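Local coordinates for protein TRAP dicarboxylate transporter-DctP subunit (Marinobacter aquaeolei, PDB 4PFI) that probably captures a small solute, perhaps an organic acid, in the periplasm and hands it to a TRAP-type membrane transporter, at residues W38-E43 with Q55-Q60; L42-I45 with V49-L52; H51-Q56 with L96-P101; P142-A147 with I246-A251. All blocks are in the same frame, centred on the assembly; numbering follows the deposited sequence.

Contact 1: residues W38-E43 with Q55-Q60; sequences WRFALE and QQFREQ
F57 of the helix meets two aromatic residues of strand 37-41, F40 and W38, and its ring supplies every cross-contact from this side. From CB, which points at the strand, CG stands anti to the backbone N (chi1 177°), a setting that carries the ring off the helix to F40 and W38. At one ortho position, CD2 makes the closest approach, 3.8 Å to F40 CD2, with F40 CE2 following at 3.9 Å from the same F57 CD2. One atom further out, F57 CE2 is 4.2 Å from F40 CD2. The tip, F57 CZ, passes to the indole and lies 4.1 Å from W38 CZ3, near the plane of the indole and at its edge. The F40 and F57 rings form an offset edge-to-face pair, the edge of F40 turned to the face of F57; their ring centroids are 5.5 Å apart and their planes stand at 84°. With W38, by contrast, the interaction is apolar edge contact, and the two side chains run at about a right angle. All three residues are buried. They join the first strand and the helix of the beta-alpha-beta unit 37-41, 49-65, 70-74. F57 also touches L96 of strand 96-99, and L267, T270, I271 and L274 of helix 263-296 pack on it. F40 meets F98 of the neighbouring strand, while the W38 indole has an edge-to-face partner in W255.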
loop_
_atom_site.group_PDB
_atom_site.type_symbol
_atom_site.label_atom_id
_atom_site.label_comp_id
_atom_site.label_asym_id
_atom_site.label_seq_id
_atom_site.Cartn_x
_atom_site.Cartn_y
_atom_site.Cartn_z
ATOM N N TRP A 38 -24.292 1.455 -2.978
ATOM C CA TRP A 38 -22.933 1.556 -3.479
ATOM C C TRP A 38 -22.177 0.329 -2.971
ATOM O O TRP A 38 -22.229 0.022 -1.786
ATOM C CB TRP A 38 -22.261 2.835 -2.971
ATOM C CG TRP A 38 -22.753 4.103 -3.600
ATOM C CD1 TRP A 38 -23.796 4.238 -4.477
ATOM C CD2 TRP A 38 -22.229 5.420 -3.400
ATOM N NE1 TRP A 38 -23.952 5.554 -4.832
ATOM C CE2 TRP A 38 -23.006 6.303 -4.184
ATOM C CE3 TRP A 38 -21.182 5.940 -2.634
ATOM C CZ2 TRP A 38 -22.767 7.680 -4.228
ATOM C CZ3 TRP A 38 -20.947 7.308 -2.676
ATOM C CH2 TRP A 38 -21.738 8.162 -3.469
ATOM N N ARG A 39 -21.483 -0.365 -3.868
ATOM C CA ARG A 39 -20.734 -1.568 -3.518
ATOM C C ARG A 39 -19.239 -1.273 -3.456
ATOM O O ARG A 39 -18.640 -0.890 -4.461
ATOM C CB ARG A 39 -20.981 -2.648 -4.564
ATOM C CG ARG A 39 -22.437 -2.972 -4.766
ATOM C CD ARG A 39 -22.668 -3.665 -6.101
ATOM N NE ARG A 39 -21.907 -4.907 -6.233
ATOM C CZ ARG A 39 -22.205 -6.041 -5.603
ATOM N NH1 ARG A 39 -23.249 -6.084 -4.782
ATOM N NH2 ARG A 39 -21.459 -7.132 -5.786
ATOM N N PHE A 40 -18.645 -1.499 -2.285
ATOM C CA PHE A 40 -17.265 -1.124 -1.997
ATOM C C PHE A 40 -16.434 -2.372 -1.659
ATOM O O PHE A 40 -16.568 -2.932 -0.581
ATOM C CB PHE A 40 -17.246 -0.168 -0.794
ATOM C CG PHE A 40 -15.937 0.569 -0.596
ATOM C CD1 PHE A 40 -14.783 0.162 -1.232
ATOM C CD2 PHE A 40 -15.869 1.670 0.251
ATOM C CE1 PHE A 40 -13.597 0.843 -1.042
ATOM C CE2 PHE A 40 -14.684 2.352 0.442
ATOM C CZ PHE A 40 -13.549 1.935 -0.203
ATOM N N ALA A 41 -15.572 -2.800 -2.572
ATOM C CA ALA A 41 -14.782 -4.014 -2.369
ATOM C C ALA A 41 -13.409 -3.727 -1.733
ATOM O O ALA A 41 -12.752 -2.754 -2.067
ATOM C CB ALA A 41 -14.598 -4.736 -3.701
ATOM N N LEU A 42 -12.969 -4.596 -0.834
ATOM C CA LEU A 42 -11.672 -4.426 -0.181
ATOM C C LEU A 42 -10.718 -5.569 -0.544
ATOM O O LEU A 42 -11.157 -6.703 -0.710
ATOM C CB LEU A 42 -11.851 -4.440 1.324
ATOM C CG LEU A 42 -12.965 -3.602 1.908
ATOM C CD1 LEU A 42 -12.975 -3.835 3.378
ATOM C CD2 LEU A 42 -12.773 -2.135 1.586
ATOM N N GLU A 43 -9.423 -5.269 -0.631
ATOM C CA GLU A 43 -8.400 -6.304 -0.784
ATOM C C GLU A 43 -8.062 -6.988 0.543
ATOM O O GLU A 43 -7.333 -7.977 0.563
ATOM C CB GLU A 43 -7.100 -5.696 -1.286
ATOM C CG GLU A 43 -7.185 -4.963 -2.577
ATOM C CD GLU A 43 -5.943 -4.135 -2.808
ATOM O OE1 GLU A 43 -5.457 -3.502 -1.833
ATOM O OE2 GLU A 43 -5.425 -4.137 -3.949
ATOM N N GLN A 55 -15.561 1.402 6.806
ATOM C CA GLN A 55 -16.621 1.580 7.788
ATOM C C GLN A 55 -16.914 3.054 8.006
ATOM O O GLN A 55 -18.056 3.453 8.112
ATOM C CB GLN A 55 -16.229 0.984 9.118
ATOM C CG GLN A 55 -16.478 -0.471 9.238
ATOM C CD GLN A 55 -15.795 -1.033 10.474
ATOM O OE1 GLN A 55 -15.042 -2.006 10.398
ATOM N NE2 GLN A 55 -16.018 -0.390 11.619
ATOM N N GLN A 56 -15.862 3.851 8.105
ATOM C CA GLN A 56 -16.002 5.283 8.254
ATOM C C GLN A 56 -16.626 5.919 7.012
ATOM O O GLN A 56 -17.405 6.873 7.122
ATOM C CB GLN A 56 -14.641 5.910 8.492
ATOM C CG GLN A 56 -14.023 5.531 9.809
ATOM C CD GLN A 56 -14.628 6.334 10.931
ATOM O OE1 GLN A 56 -15.438 5.818 11.703
ATOM N NE2 GLN A 56 -14.272 7.624 11.007
ATOM N N PHE A 57 -16.265 5.411 5.837
ATOM C CA PHE A 57 -16.815 5.919 4.584
ATOM C C PHE A 57 -18.316 5.628 4.526
ATOM O O PHE A 57 -19.101 6.464 4.080
ATOM C CB PHE A 57 -16.120 5.277 3.386
ATOM C CG PHE A 57 -16.674 5.691 2.048
ATOM C CD1 PHE A 57 -16.274 6.883 1.452
ATOM C CD2 PHE A 57 -17.562 4.877 1.369
ATOM C CE1 PHE A 57 -16.758 7.262 0.207
ATOM C CE2 PHE A 57 -18.059 5.245 0.119
ATOM C CZ PHE A 57 -17.662 6.439 -0.465
ATOM N N ARG A 58 -18.700 4.446 5.010
ATOM C CA ARG A 58 -20.099 4.041 5.037
ATOM C C ARG A 58 -20.893 4.931 5.961
ATOM O O ARG A 58 -21.906 5.486 5.550
ATOM C CB ARG A 58 -20.251 2.573 5.479
ATOM C CG ARG A 58 -21.703 2.077 5.583
ATOM C CD ARG A 58 -21.778 0.618 5.965
ATOM N NE ARG A 58 -21.065 0.409 7.218
ATOM C CZ ARG A 58 -20.541 -0.754 7.607
ATOM N NH1 ARG A 58 -20.669 -1.836 6.844
ATOM N NH2 ARG A 58 -19.891 -0.840 8.771
ATOM N N GLU A 59 -20.439 5.059 7.210
ATOM C CA GLU A 59 -21.180 5.821 8.219
ATOM C C GLU A 59 -21.389 7.256 7.772
ATOM O O GLU A 59 -22.468 7.812 7.939
ATOM C CB GLU A 59 -20.458 5.807 9.563
ATOM C CG GLU A 59 -20.657 4.520 10.306
ATOM C CD GLU A 59 -19.678 4.330 11.456
ATOM O OE1 GLU A 59 -18.559 4.893 11.400
ATOM O OE2 GLU A 59 -20.023 3.605 12.423
ATOM N N GLN A 60 -20.348 7.833 7.180
ATOM C CA GLN A 60 -20.355 9.222 6.743
ATOM C C GLN A 60 -21.288 9.428 5.560
ATOM O O GLN A 60 -22.116 10.334 5.564
ATOM C CB GLN A 60 -18.946 9.666 6.343
ATOM C CG GLN A 60 -18.819 11.159 6.015
ATOM C CD GLN A 60 -19.091 12.045 7.217
ATOM O OE1 GLN A 60 -19.145 11.555 8.346
ATOM N NE2 GLN A 60 -19.253 13.356 6.989
#

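Contact 2: residues L42-I45 with V49-L52; sequences LEEI and VQHL
Q50 places CG anti to its own carbonyl carbon and runs extended from there (chi2 -171°), which carries its amide off the first turn of the helix to the backbone of E43 and L42. E43 is likewise extended beyond CG, and its carboxylate crosses that amide at a slant, the two planes turned modestly against each other. Two hydrogen bonds follow. E43 N donates to Q50 OE1 at 2.9 Å, a bent bond (N-H...O 139°) with the donor tilted somewhat from the carbonyl plane. Q50 NE2 donates to E43 OE1 at 3.0 Å and far straighter (164°); it uses the anti side of the carboxylate, while E43 OE1 lies close to the plane of the Q50 amide. E44 covers the amide from another direction, its carboxylate stacked nearly parallel to it and E44 OE2 3.4 Å from Q50 CG. Beside this, L42 CD1 packs on the helix backbone, 3.7 Å from H51 CA, and meets the imidazole edge at H51 CD2 (3.9 Å), while I45 O lies 3.6 Å from H51 CB. A leucine at Q50 would probably leave E43 N without its acceptor, and E43 OE1 and E157 OE2 without the amide donor they share. E43 OE1 also bonds S100 OG, and Q50 NE2 bonds E157 OE2, which lies close to E44 OE2, so one of those two acids may be easier to protonate. The turn thus links strand 37-41 to helix 49-65, with F98 of strand 96-99 and A247 of strand 244-252 against Q50 and F223 of helix 222-228 against E44.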
loop_
_atom_site.group_PDB
_atom_site.type_symbol
_atom_site.label_atom_id
_atom_site.label_comp_id
_atom_site.label_asym_id
_atom_site.label_seq_id
_atom_site.Cartn_x
_atom_site.Cartn_y
_atom_site.Cartn_z
ATOM N N LEU A 42 -12.969 -4.596 -0.834
ATOM C CA LEU A 42 -11.672 -4.426 -0.181
ATOM C C LEU A 42 -10.718 -5.569 -0.544
ATOM O O LEU A 42 -11.157 -6.703 -0.710
ATOM C CB LEU A 42 -11.851 -4.440 1.324
ATOM C CG LEU A 42 -12.965 -3.602 1.908
ATOM C CD1 LEU A 42 -12.975 -3.835 3.378
ATOM C CD2 LEU A 42 -12.773 -2.135 1.586
ATOM N N GLU A 43 -9.423 -5.269 -0.631
ATOM C CA GLU A 43 -8.400 -6.304 -0.784
ATOM C C GLU A 43 -8.062 -6.988 0.543
ATOM O O GLU A 43 -7.333 -7.977 0.563
ATOM C CB GLU A 43 -7.100 -5.696 -1.286
ATOM C CG GLU A 43 -7.185 -4.963 -2.577
ATOM C CD GLU A 43 -5.943 -4.135 -2.808
ATOM O OE1 GLU A 43 -5.457 -3.502 -1.833
ATOM O OE2 GLU A 43 -5.425 -4.137 -3.949
ATOM N N GLU A 44 -8.538 -6.434 1.652
ATOM C CA GLU A 44 -8.098 -6.895 2.967
ATOM C C GLU A 44 -9.289 -7.339 3.845
ATOM O O GLU A 44 -10.444 -6.998 3.574
ATOM C CB GLU A 44 -7.255 -5.790 3.646
ATOM C CG GLU A 44 -6.053 -5.327 2.804
ATOM C CD GLU A 44 -5.086 -4.361 3.537
ATOM O OE1 GLU A 44 -3.846 -4.507 3.332
ATOM O OE2 GLU A 44 -5.542 -3.457 4.303
ATOM N N ILE A 45 -9.019 -8.106 4.890
ATOM C CA ILE A 45 -10.094 -8.633 5.733
ATOM C C ILE A 45 -10.572 -7.629 6.783
ATOM O O ILE A 45 -10.068 -6.503 6.886
ATOM C CB ILE A 45 -9.658 -9.904 6.503
ATOM C CG1 ILE A 45 -8.351 -9.651 7.265
ATOM C CG2 ILE A 45 -9.491 -11.081 5.570
ATOM C CD1 ILE A 45 -8.136 -10.599 8.430
ATOM N N VAL A 49 -6.858 -1.828 7.941
ATOM C CA VAL A 49 -6.967 -0.404 7.660
ATOM C C VAL A 49 -8.033 -0.126 6.594
ATOM O O VAL A 49 -8.804 0.817 6.721
ATOM C CB VAL A 49 -5.622 0.172 7.180
ATOM C CG1 VAL A 49 -5.748 1.659 6.868
ATOM C CG2 VAL A 49 -4.519 -0.069 8.218
ATOM N N GLN A 50 -8.073 -0.945 5.549
ATOM C CA GLN A 50 -9.082 -0.814 4.513
ATOM C C GLN A 50 -10.493 -0.968 5.082
ATOM O O GLN A 50 -11.381 -0.174 4.773
ATOM C CB GLN A 50 -8.838 -1.838 3.394
ATOM C CG GLN A 50 -7.674 -1.454 2.511
ATOM C CD GLN A 50 -7.525 -2.296 1.277
ATOM O OE1 GLN A 50 -8.477 -2.933 0.810
ATOM N NE2 GLN A 50 -6.311 -2.312 0.728
ATOM N N HIS A 51 -10.708 -1.995 5.890
ATOM C CA HIS A 51 -11.996 -2.187 6.506
ATOM C C HIS A 51 -12.388 -0.980 7.419
ATOM O O HIS A 51 -13.495 -0.454 7.330
ATOM C CB HIS A 51 -12.010 -3.479 7.301
ATOM C CG HIS A 51 -13.382 -3.908 7.707
ATOM N ND1 HIS A 51 -13.712 -4.214 9.007
ATOM C CD2 HIS A 51 -14.513 -4.066 6.977
ATOM C CE1 HIS A 51 -14.991 -4.555 9.064
ATOM N NE2 HIS A 51 -15.495 -4.471 7.849
ATOM N N LEU A 52 -11.476 -0.549 8.287
ATOM C CA LEU A 52 -11.758 0.569 9.175
ATOM C C LEU A 52 -12.106 1.810 8.378
ATOM O O LEU A 52 -13.047 2.528 8.713
ATOM C CB LEU A 52 -10.563 0.846 10.072
ATOM C CG LEU A 52 -10.330 -0.279 11.078
ATOM C CD1 LEU A 52 -9.040 -0.046 11.862
ATOM C CD2 LEU A 52 -11.530 -0.420 12.000
#

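Contact 3: residues H51-Q56 with L96-P101; sequences HLYAQQ and LAFASP
Y53 sits on a regular helical turn, where Q55 N bonds H51 O at 2.8 Å, and faces F98 on the extended backbone of strand 96-99. The contact is carried by these two rings. F98 brings its tip: CZ lies 3.4 Å from Y53 CD1 and 3.9 Å from both Y53 CG and Y53 CE1, so it approaches one side of the phenol ring and not its hydroxyl end. F98 CE2 follows, 4.0 Å from Y53 CD1. The pair is offset edge-to-face, the F98 edge turned to the Y53 face, with ring centroids 5.4 Å apart and planes at 70°. Y53 holds CG anti to its backbone N (chi1 178°), which sends the ring down toward the sheet. Replacing Y53 with alanine would probably open a gap at the CZ edge of F98 and leave that ring without the aromatic face it abuts. Around the pair, Y53 also meets I271 and L274 of helix 263-296, and V155 touches both rings; F98 further contacts F40 and V249. This is the hydrophobic layer of an alpha/beta domain, consistent with a lobe of a periplasmic solute-binding protein, in which a helix packs across the face of a sheet that includes strands 37-41, 96-99 and 244-252.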
loop_
_atom_site.group_PDB
_atom_site.type_symbol
_atom_site.label_atom_id
_atom_site.label_comp_id
_atom_site.label_asym_id
_atom_site.label_seq_id
_atom_site.Cartn_x
_atom_site.Cartn_y
_atom_site.Cartn_z
ATOM N N HIS A 51 -10.708 -1.995 5.890
ATOM C CA HIS A 51 -11.996 -2.187 6.506
ATOM C C HIS A 51 -12.388 -0.980 7.419
ATOM O O HIS A 51 -13.495 -0.454 7.330
ATOM C CB HIS A 51 -12.010 -3.479 7.301
ATOM C CG HIS A 51 -13.382 -3.908 7.707
ATOM N ND1 HIS A 51 -13.712 -4.214 9.007
ATOM C CD2 HIS A 51 -14.513 -4.066 6.977
ATOM C CE1 HIS A 51 -14.991 -4.555 9.064
ATOM N NE2 HIS A 51 -15.495 -4.471 7.849
ATOM N N LEU A 52 -11.476 -0.549 8.287
ATOM C CA LEU A 52 -11.758 0.569 9.175
ATOM C C LEU A 52 -12.106 1.810 8.378
ATOM O O LEU A 52 -13.047 2.528 8.713
ATOM C CB LEU A 52 -10.563 0.846 10.072
ATOM C CG LEU A 52 -10.330 -0.279 11.078
ATOM C CD1 LEU A 52 -9.040 -0.046 11.862
ATOM C CD2 LEU A 52 -11.530 -0.420 12.000
ATOM N N TYR A 53 -11.333 2.054 7.325
ATOM C CA TYR A 53 -11.564 3.190 6.436
ATOM C C TYR A 53 -12.955 3.071 5.827
ATOM O O TYR A 53 -13.751 4.015 5.856
ATOM C CB TYR A 53 -10.519 3.208 5.323
ATOM C CG TYR A 53 -10.654 4.311 4.292
ATOM C CD1 TYR A 53 -11.506 4.176 3.185
ATOM C CD2 TYR A 53 -9.909 5.484 4.402
ATOM C CE1 TYR A 53 -11.615 5.186 2.224
ATOM C CE2 TYR A 53 -10.016 6.497 3.444
ATOM C CZ TYR A 53 -10.867 6.338 2.364
ATOM O OH TYR A 53 -10.951 7.349 1.437
ATOM N N ALA A 54 -13.242 1.898 5.278
ATOM C CA ALA A 54 -14.509 1.694 4.598
ATOM C C ALA A 54 -15.707 1.856 5.558
ATOM O O ALA A 54 -16.742 2.408 5.169
ATOM C CB ALA A 54 -14.531 0.359 3.913
ATOM N N GLN A 55 -15.561 1.402 6.806
ATOM C CA GLN A 55 -16.621 1.580 7.788
ATOM C C GLN A 55 -16.914 3.054 8.006
ATOM O O GLN A 55 -18.056 3.453 8.112
ATOM C CB GLN A 55 -16.229 0.984 9.118
ATOM C CG GLN A 55 -16.478 -0.471 9.238
ATOM C CD GLN A 55 -15.795 -1.033 10.474
ATOM O OE1 GLN A 55 -15.042 -2.006 10.398
ATOM N NE2 GLN A 55 -16.018 -0.390 11.619
ATOM N N GLN A 56 -15.862 3.851 8.105
ATOM C CA GLN A 56 -16.002 5.283 8.254
ATOM C C GLN A 56 -16.626 5.919 7.012
ATOM O O GLN A 56 -17.405 6.873 7.122
ATOM C CB GLN A 56 -14.641 5.910 8.492
ATOM C CG GLN A 56 -14.023 5.531 9.809
ATOM C CD GLN A 56 -14.628 6.334 10.931
ATOM O OE1 GLN A 56 -15.438 5.818 11.703
ATOM N NE2 GLN A 56 -14.272 7.624 11.007
ATOM N N LEU A 96 -16.921 0.736 -6.187
ATOM C CA LEU A 96 -15.732 1.238 -5.509
ATOM C C LEU A 96 -14.860 0.090 -5.024
ATOM O O LEU A 96 -15.363 -0.932 -4.559
ATOM C CB LEU A 96 -16.146 2.067 -4.286
ATOM C CG LEU A 96 -16.888 3.389 -4.497
ATOM C CD1 LEU A 96 -17.621 3.830 -3.210
ATOM C CD2 LEU A 96 -15.897 4.470 -4.965
ATOM N N ALA A 97 -13.547 0.277 -5.085
ATOM C CA ALA A 97 -12.620 -0.726 -4.567
ATOM C C ALA A 97 -11.295 -0.107 -4.186
ATOM O O ALA A 97 -10.928 0.966 -4.655
ATOM C CB ALA A 97 -12.383 -1.818 -5.583
ATOM N N PHE A 98 -10.589 -0.803 -3.309
ATOM C CA PHE A 98 -9.207 -0.496 -3.043
ATOM C C PHE A 98 -8.371 -1.217 -4.090
ATOM O O PHE A 98 -8.703 -2.320 -4.523
ATOM C CB PHE A 98 -8.827 -0.954 -1.640
ATOM C CG PHE A 98 -9.121 0.066 -0.577
ATOM C CD1 PHE A 98 -8.360 1.224 -0.490
ATOM C CD2 PHE A 98 -10.139 -0.127 0.340
ATOM C CE1 PHE A 98 -8.618 2.172 0.482
ATOM C CE2 PHE A 98 -10.381 0.818 1.312
ATOM C CZ PHE A 98 -9.620 1.967 1.379
ATOM N N ALA A 99 -7.283 -0.588 -4.502
ATOM C CA ALA A 99 -6.343 -1.220 -5.421
ATOM C C ALA A 99 -4.949 -0.792 -5.010
ATOM O O ALA A 99 -4.633 0.391 -5.008
ATOM C CB ALA A 99 -6.618 -0.809 -6.865
ATOM N N SER A 100 -4.128 -1.759 -4.634
ATOM C CA SER A 100 -2.727 -1.513 -4.313
ATOM C C SER A 100 -1.813 -1.615 -5.549
ATOM O O SER A 100 -2.241 -2.084 -6.615
ATOM C CB SER A 100 -2.320 -2.496 -3.234
ATOM O OG SER A 100 -3.156 -2.295 -2.096
ATOM N N PRO A 101 -0.558 -1.146 -5.426
ATOM C CA PRO A 101 0.361 -1.170 -6.579
ATOM C C PRO A 101 0.564 -2.578 -7.130
ATOM O O PRO A 101 0.580 -2.730 -8.350
ATOM C CB PRO A 101 1.660 -0.579 -6.014
ATOM C CG PRO A 101 1.196 0.341 -4.908
ATOM C CD PRO A 101 0.006 -0.395 -4.290
#

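Contact 4: residues P142-A147 with I246-A251; sequences PAYHNA and IASVVA
Y144 of helix 134-145 reaches two residues of strand 244-252, S248 and V250. On the way to the first, the strand passes A247, whose CB points away from this helix and packs on F98. S248 turns its CB back toward Y144. The modelled gap of 2.3 Å between S248 OG and Y144 OH is too short to be trusted, so the pair is doubtful in detail, and only the nearness of the phenol end to the serine can be relied on. The backbone here is paired, S248 N bonding A99 O across the antiparallel neighbour strand 96-99. V249 again points away, toward F98, on the side of the sheet that helix 49-65 covers. The strand therefore has helices on both faces, as in a three-layer alpha/beta/alpha fold, and helix 134-145 belongs to the face opposite helix 49-65. V250 brings its side chain back to Y144: CG1 lies 3.6 Å from Y144 CE2 and 3.7 Å from Y144 CD2, along the CD2-CE2 side of the ring. Its CG1 is anti to the carbonyl carbon (chi1 -65°), which sets that methyl against the Y144 ring, and the two side chains cross at about a right angle. Beyond the strand, E253 OE2 accepts a hydrogen bond from H145 ND1, next to Y144 on the helix.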
loop_
_atom_site.group_PDB
_atom_site.type_symbol
_atom_site.label_atom_id
_atom_site.label_comp_id
_atom_site.label_asym_id
_atom_site.label_seq_id
_atom_site.Cartn_x
_atom_site.Cartn_y
_atom_site.Cartn_z
ATOM N N PRO A 142 -4.827 10.027 -15.569
ATOM C CA PRO A 142 -4.777 9.513 -16.944
ATOM C C PRO A 142 -4.304 8.058 -17.004
ATOM O O PRO A 142 -4.865 7.276 -17.770
ATOM C CB PRO A 142 -3.768 10.441 -17.629
ATOM C CG PRO A 142 -3.753 11.676 -16.799
ATOM C CD PRO A 142 -3.958 11.203 -15.399
ATOM N N ALA A 143 -3.299 7.696 -16.201
ATOM C CA ALA A 143 -2.781 6.330 -16.207
ATOM C C ALA A 143 -3.877 5.354 -15.784
ATOM O O ALA A 143 -3.984 4.246 -16.316
ATOM C CB ALA A 143 -1.571 6.212 -15.300
ATOM N N TYR A 144 -4.703 5.785 -14.837
ATOM C CA TYR A 144 -5.811 4.972 -14.353
ATOM C C TYR A 144 -6.934 4.861 -15.378
ATOM O O TYR A 144 -7.525 3.787 -15.549
ATOM C CB TYR A 144 -6.374 5.561 -13.061
ATOM C CG TYR A 144 -5.640 5.116 -11.815
ATOM C CD1 TYR A 144 -4.493 5.769 -11.404
ATOM C CD2 TYR A 144 -6.098 4.053 -11.052
ATOM C CE1 TYR A 144 -3.829 5.386 -10.292
ATOM C CE2 TYR A 144 -5.434 3.660 -9.920
ATOM C CZ TYR A 144 -4.296 4.336 -9.550
ATOM O OH TYR A 144 -3.594 4.003 -8.434
ATOM N N HIS A 145 -7.239 5.988 -16.029
ATOM C CA HIS A 145 -8.265 6.046 -17.068
ATOM C C HIS A 145 -7.866 5.085 -18.159
ATOM O O HIS A 145 -8.682 4.317 -18.647
ATOM C CB HIS A 145 -8.405 7.456 -17.641
ATOM C CG HIS A 145 -9.199 8.394 -16.778
ATOM N ND1 HIS A 145 -10.459 8.089 -16.305
ATOM C CD2 HIS A 145 -8.924 9.644 -16.331
ATOM C CE1 HIS A 145 -10.918 9.103 -15.593
ATOM N NE2 HIS A 145 -10.006 10.058 -15.589
ATOM N N ASN A 146 -6.585 5.108 -18.506
ATOM C CA ASN A 146 -6.025 4.195 -19.496
ATOM C C ASN A 146 -6.305 2.722 -19.169
ATOM O O ASN A 146 -6.271 1.874 -20.054
ATOM C CB ASN A 146 -4.517 4.435 -19.620
ATOM C CG ASN A 146 -3.900 3.714 -20.797
ATOM O OD1 ASN A 146 -3.344 2.623 -20.644
ATOM N ND2 ASN A 146 -3.975 4.326 -21.982
ATOM N N ALA A 147 -6.577 2.423 -17.900
ATOM C CA ALA A 147 -6.942 1.065 -17.470
ATOM C C ALA A 147 -8.448 0.958 -17.217
ATOM O O ALA A 147 -8.929 -0.057 -16.705
ATOM C CB ALA A 147 -6.154 0.664 -16.204
ATOM N N ILE A 246 0.732 2.103 0.297
ATOM C CA ILE A 246 -0.217 3.101 -0.168
ATOM C C ILE A 246 -1.238 2.410 -1.048
ATOM O O ILE A 246 -0.871 1.862 -2.092
ATOM C CB ILE A 246 0.492 4.137 -1.034
ATOM C CG1 ILE A 246 1.668 4.765 -0.269
ATOM C CG2 ILE A 246 -0.503 5.211 -1.509
ATOM C CD1 ILE A 246 1.242 5.558 0.957
ATOM N N ALA A 247 -2.511 2.424 -0.656
ATOM C CA ALA A 247 -3.567 1.801 -1.455
ATOM C C ALA A 247 -4.368 2.874 -2.210
ATOM O O ALA A 247 -4.540 3.981 -1.703
ATOM C CB ALA A 247 -4.484 1.003 -0.563
ATOM N N SER A 248 -4.845 2.540 -3.415
ATOM C CA SER A 248 -5.684 3.433 -4.228
ATOM C C SER A 248 -7.147 3.191 -3.949
ATOM O O SER A 248 -7.557 2.040 -3.782
ATOM C CB SER A 248 -5.504 3.131 -5.727
ATOM O OG SER A 248 -4.458 3.858 -6.312
ATOM N N VAL A 249 -7.952 4.249 -3.947
ATOM C CA VAL A 249 -9.402 4.069 -4.039
ATOM C C VAL A 249 -9.832 4.382 -5.468
ATOM O O VAL A 249 -9.613 5.483 -5.963
ATOM C CB VAL A 249 -10.190 4.963 -3.042
ATOM C CG1 VAL A 249 -11.708 4.810 -3.268
ATOM C CG2 VAL A 249 -9.823 4.634 -1.598
ATOM N N VAL A 250 -10.438 3.415 -6.140
ATOM C CA VAL A 250 -10.848 3.604 -7.531
ATOM C C VAL A 250 -12.350 3.394 -7.719
ATOM O O VAL A 250 -13.012 2.732 -6.918
ATOM C CB VAL A 250 -10.090 2.634 -8.485
ATOM C CG1 VAL A 250 -8.613 2.956 -8.500
ATOM C CG2 VAL A 250 -10.356 1.178 -8.105
ATOM N N ALA A 251 -12.880 3.951 -8.801
ATOM C CA ALA A 251 -14.290 3.784 -9.116
ATOM C C ALA A 251 -14.497 3.451 -10.583
ATOM O O ALA A 251 -13.711 3.840 -11.458
ATOM C CB ALA A 251 -15.076 5.033 -8.749
#

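How the contacts relate
Contacts 1, 2 and 3 all use helix 49-65, in the order 2, 3, 1 along it. Contacts 1 and 3 are buried and aromatic, and their strands, 37-41 and 96-99, are neighbours in the sheet; contact 4 is buried too, but on the other face, through strand 244-252. Contact 2 differs in chemistry: partly buried, in the loop leading into the helix, it relies on amide and carboxylate hydrogen bonds. E43 ties it to contact 3, E43 OE1 lying 2.6 Å from S100 OG. Contacts 3 and 4 are coupled by strand pairing, with A97 O 2.9 Å from V250 N.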